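Local coordinates for myosin IE heavy chain (Dictyostelium discoideum, PDB 1LKX), which is a single-headed myosin whose motor domain binds actin and hydrolyses ATP in an actin-activated way, and may move membranes relative to actin, at residues Ser133-Ala145 with Lys247-Lys259. Residues are numbered along the deposited sequence; the frame is centred on the assembly and turned at random.
Unlike the reference sequence in segment 133-145: Leu137 (reference Phe), Asp138 (reference Gln).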
# COMPACT_ATOMS: atom_id res chain seq x y z
N SER A 133 -7.39 21.14 3.00
CA SER A 133 -6.44 20.38 3.80
C SER A 133 -7.26 19.45 4.67
O SER A 133 -7.03 18.24 4.69
CB SER A 133 -5.62 21.32 4.68
OG SER A 133 -4.78 22.15 3.89
N LYS A 134 -8.23 20.03 5.38
CA LYS A 134 -9.11 19.28 6.27
C LYS A 134 -9.72 18.10 5.54
O LYS A 134 -9.88 17.02 6.11
CB LYS A 134 -10.22 20.21 6.81
CG LYS A 134 -11.38 19.52 7.55
CD LYS A 134 -10.92 18.75 8.78
CE LYS A 134 -12.10 18.10 9.51
NZ LYS A 134 -11.64 17.13 10.56
N MET A 135 -10.03 18.30 4.26
CA MET A 135 -10.61 17.25 3.43
C MET A 135 -9.63 16.15 3.10
O MET A 135 -9.94 14.98 3.25
CB MET A 135 -11.15 17.82 2.14
CG MET A 135 -12.39 18.66 2.31
SD MET A 135 -13.05 19.06 0.71
CE MET A 135 -12.34 20.73 0.45
N LEU A 136 -8.44 16.53 2.63
CA LEU A 136 -7.45 15.51 2.31
C LEU A 136 -7.21 14.64 3.53
O LEU A 136 -7.15 13.42 3.44
CB LEU A 136 -6.13 16.16 1.88
CG LEU A 136 -6.16 17.00 0.60
CD1 LEU A 136 -4.85 17.74 0.41
CD2 LEU A 136 -6.46 16.10 -0.57
N LEU A 137 -7.11 15.27 4.70
CA LEU A 137 -6.88 14.52 5.93
C LEU A 137 -8.05 13.62 6.34
O LEU A 137 -7.85 12.47 6.70
CB LEU A 137 -6.54 15.48 7.06
CG LEU A 137 -5.24 16.24 6.89
CD1 LEU A 137 -5.03 17.15 8.07
CD2 LEU A 137 -4.09 15.27 6.75
N ASP A 138 -9.27 14.14 6.29
CA ASP A 138 -10.44 13.35 6.65
C ASP A 138 -10.66 12.16 5.71
O ASP A 138 -11.37 11.22 6.04
CB ASP A 138 -11.69 14.23 6.66
CG ASP A 138 -11.84 15.00 7.96
OD1 ASP A 138 -10.80 15.26 8.62
OD2 ASP A 138 -12.99 15.35 8.32
N SER A 139 -10.04 12.20 4.53
CA SER A 139 -10.18 11.10 3.59
C SER A 139 -9.54 9.82 4.16
O SER A 139 -9.98 8.71 3.85
CB SER A 139 -9.51 11.45 2.26
OG SER A 139 -8.16 11.02 2.25
N ASN A 140 -8.50 9.97 4.98
CA ASN A 140 -7.82 8.83 5.58
C ASN A 140 -8.72 7.99 6.48
O ASN A 140 -8.90 6.79 6.24
CB ASN A 140 -6.59 9.29 6.37
CG ASN A 140 -5.37 9.47 5.48
OD1 ASN A 140 -4.88 8.52 4.88
ND2 ASN A 140 -4.87 10.70 5.39
N PRO A 141 -9.31 8.59 7.52
CA PRO A 141 -10.19 7.85 8.43
C PRO A 141 -11.31 7.17 7.68
O PRO A 141 -11.76 6.09 8.05
CB PRO A 141 -10.72 8.93 9.37
CG PRO A 141 -9.61 9.92 9.40
CD PRO A 141 -9.20 10.00 7.94
N LEU A 142 -11.77 7.83 6.63
CA LEU A 142 -12.86 7.35 5.79
C LEU A 142 -12.48 6.05 5.07
O LEU A 142 -13.12 5.02 5.24
CB LEU A 142 -13.24 8.45 4.80
CG LEU A 142 -14.68 8.57 4.30
CD1 LEU A 142 -14.91 7.64 3.14
CD2 LEU A 142 -15.64 8.25 5.41
N LEU A 143 -11.43 6.10 4.26
CA LEU A 143 -10.98 4.92 3.55
C LEU A 143 -10.50 3.83 4.49
O LEU A 143 -10.72 2.65 4.24
CB LEU A 143 -9.84 5.27 2.61
CG LEU A 143 -10.21 6.19 1.44
CD1 LEU A 143 -8.96 6.49 0.63
CD2 LEU A 143 -11.29 5.53 0.59
N GLU A 144 -9.84 4.22 5.58
CA GLU A 144 -9.34 3.25 6.54
C GLU A 144 -10.48 2.39 7.08
O GLU A 144 -10.31 1.20 7.31
CB GLU A 144 -8.61 3.97 7.67
CG GLU A 144 -7.23 3.39 7.94
CD GLU A 144 -6.22 4.43 8.43
OE1 GLU A 144 -5.81 5.29 7.60
OE2 GLU A 144 -5.84 4.41 9.64
N ALA A 145 -11.65 3.00 7.27
CA ALA A 145 -12.80 2.28 7.79
C ALA A 145 -13.27 1.17 6.86
O ALA A 145 -13.61 0.08 7.32
CB ALA A 145 -13.94 3.24 8.06
N LYS A 247 -18.33 7.50 15.02
CA LYS A 247 -18.72 8.90 15.05
C LYS A 247 -17.76 9.76 14.24
O LYS A 247 -18.16 10.75 13.63
CB LYS A 247 -18.78 9.41 16.49
CG LYS A 247 -19.90 8.79 17.31
CD LYS A 247 -20.21 9.63 18.57
CE LYS A 247 -19.09 9.59 19.62
NZ LYS A 247 -18.96 8.26 20.30
N ILE A 248 -16.48 9.37 14.22
CA ILE A 248 -15.46 10.10 13.47
C ILE A 248 -15.68 9.97 11.97
O ILE A 248 -15.65 10.96 11.24
CB ILE A 248 -14.05 9.56 13.78
CG1 ILE A 248 -13.80 9.59 15.29
CG2 ILE A 248 -13.02 10.36 13.03
CD1 ILE A 248 -13.89 10.96 15.91
N ILE A 249 -15.89 8.74 11.52
CA ILE A 249 -16.13 8.44 10.12
C ILE A 249 -17.29 9.26 9.58
O ILE A 249 -17.20 9.83 8.49
CB ILE A 249 -16.47 6.96 9.94
CG1 ILE A 249 -15.31 6.11 10.47
CG2 ILE A 249 -16.76 6.66 8.49
CD1 ILE A 249 -15.67 4.66 10.64
N VAL A 250 -18.37 9.31 10.34
CA VAL A 250 -19.56 10.05 9.93
C VAL A 250 -19.25 11.52 9.78
O VAL A 250 -19.77 12.17 8.89
CB VAL A 250 -20.71 9.86 10.92
CG1 VAL A 250 -21.96 10.54 10.39
CG2 VAL A 250 -20.98 8.39 11.14
N LYS A 251 -18.41 12.07 10.65
CA LYS A 251 -18.04 13.48 10.51
C LYS A 251 -17.32 13.62 9.18
O LYS A 251 -17.64 14.51 8.38
CB LYS A 251 -17.09 13.92 11.63
CG LYS A 251 -17.76 14.32 12.94
CD LYS A 251 -16.71 14.67 13.99
CE LYS A 251 -17.32 15.41 15.18
NZ LYS A 251 -18.38 14.62 15.86
N ALA A 252 -16.35 12.73 8.95
CA ALA A 252 -15.55 12.71 7.73
C ALA A 252 -16.45 12.59 6.52
O ALA A 252 -16.21 13.22 5.50
CB ALA A 252 -14.58 11.55 7.77
N MET A 253 -17.49 11.76 6.63
CA MET A 253 -18.43 11.58 5.54
C MET A 253 -18.99 12.93 5.11
O MET A 253 -19.10 13.20 3.92
CB MET A 253 -19.60 10.68 5.98
CG MET A 253 -19.18 9.32 6.50
SD MET A 253 -19.56 7.99 5.35
CE MET A 253 -20.97 7.32 6.08
N GLU A 254 -19.33 13.76 6.08
CA GLU A 254 -19.89 15.08 5.81
C GLU A 254 -18.86 16.09 5.36
O GLU A 254 -19.13 16.90 4.48
CB GLU A 254 -20.62 15.58 7.05
CG GLU A 254 -21.75 14.66 7.45
CD GLU A 254 -22.24 14.87 8.88
OE1 GLU A 254 -21.39 15.07 9.78
OE2 GLU A 254 -23.46 14.81 9.10
N THR A 255 -17.67 16.05 5.95
CA THR A 255 -16.60 16.96 5.57
C THR A 255 -16.29 16.74 4.09
O THR A 255 -15.75 17.62 3.41
CB THR A 255 -15.31 16.70 6.41
OG1 THR A 255 -15.55 17.06 7.78
CG2 THR A 255 -14.12 17.51 5.88
N LEU A 256 -16.64 15.54 3.60
CA LEU A 256 -16.41 15.16 2.21
C LEU A 256 -17.67 15.26 1.36
O LEU A 256 -17.67 14.85 0.20
CB LEU A 256 -15.85 13.75 2.14
CG LEU A 256 -14.41 13.60 2.61
CD1 LEU A 256 -14.03 12.13 2.67
CD2 LEU A 256 -13.50 14.35 1.67
N GLY A 257 -18.74 15.78 1.94
CA GLY A 257 -19.98 15.93 1.19
C GLY A 257 -20.77 14.66 0.95
O GLY A 257 -21.09 14.32 -0.19
N LEU A 258 -21.08 13.95 2.02
CA LEU A 258 -21.87 12.74 1.93
C LEU A 258 -22.92 12.88 3.02
O LEU A 258 -22.79 12.32 4.11
CB LEU A 258 -21.01 11.51 2.19
CG LEU A 258 -19.89 11.22 1.18
CD1 LEU A 258 -19.15 9.95 1.57
CD2 LEU A 258 -20.48 11.08 -0.19
N LYS A 259 -23.95 13.67 2.73
CA LYS A 259 -25.03 13.92 3.67
C LYS A 259 -25.71 12.63 4.10
O LYS A 259 -25.48 11.58 3.51
CB LYS A 259 -26.06 14.87 3.06
CG LYS A 259 -25.46 16.20 2.58
CD LYS A 259 -24.62 16.02 1.32
CE LYS A 259 -24.05 17.35 0.82
NZ LYS A 259 -23.36 17.21 -0.51
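Leu142 of helix 127-147 reaches into helix 242-255, its CD2 methyl lying 3.6 Å from Ile249 CG2 and touching Met253 CG and Ala252 CB as well. Its side chain crosses that of Ile249 at about a right angle and runs past Leu256 in the opposite sense, leaving Leu142 CG 4.0 Å from Leu256 CD1. Between these leucines and the polar edge sits Ala252, whose CB faces Asp138 O at 3.7 Å; the helix axes, inclined at 130°, approach to 8.7 Å. Beyond Leu142, Ala145 CB packs on the end of Ile249, and Gln204 of helix 200-206 touches both residues. At the other end Leu256, the first residue past the helix, rests CD2 against Met135, while helix 342-372 closes over Met135 and Leu142. This apolar side is the buried, close-packed one.

The opposite flank is looser and polar, and opens to solvent at Lys134. Thr255 OG1 donates to Asp138 OD2 over 3.1 Å, on the anti side and 28° out of the carboxylate plane. Lys134 NZ, one turn back, bridges to Asp138 OD1 at 2.8 Å on its syn lone pair, with a weak bond to OD2. In the deposited chain lysine and threonine together probably favour the charged carboxylate and limit its rotation. Thr255 holds OG1 beside its backbone N (chi1 -67°), which turns the hydroxyl to Asp138 and sets CG2 3.8 Å from Lys134 CG.

Pro141, where helix 127-147 is kinked, lies about 12 Å from the bound ADP, measured from its side chain. The arrangement is an obliquely crossed helix pair of the myosin motor domain, in which helix 127-147 packs against both helix 242-255 and helix 107-121, the helix that follows the P-loop.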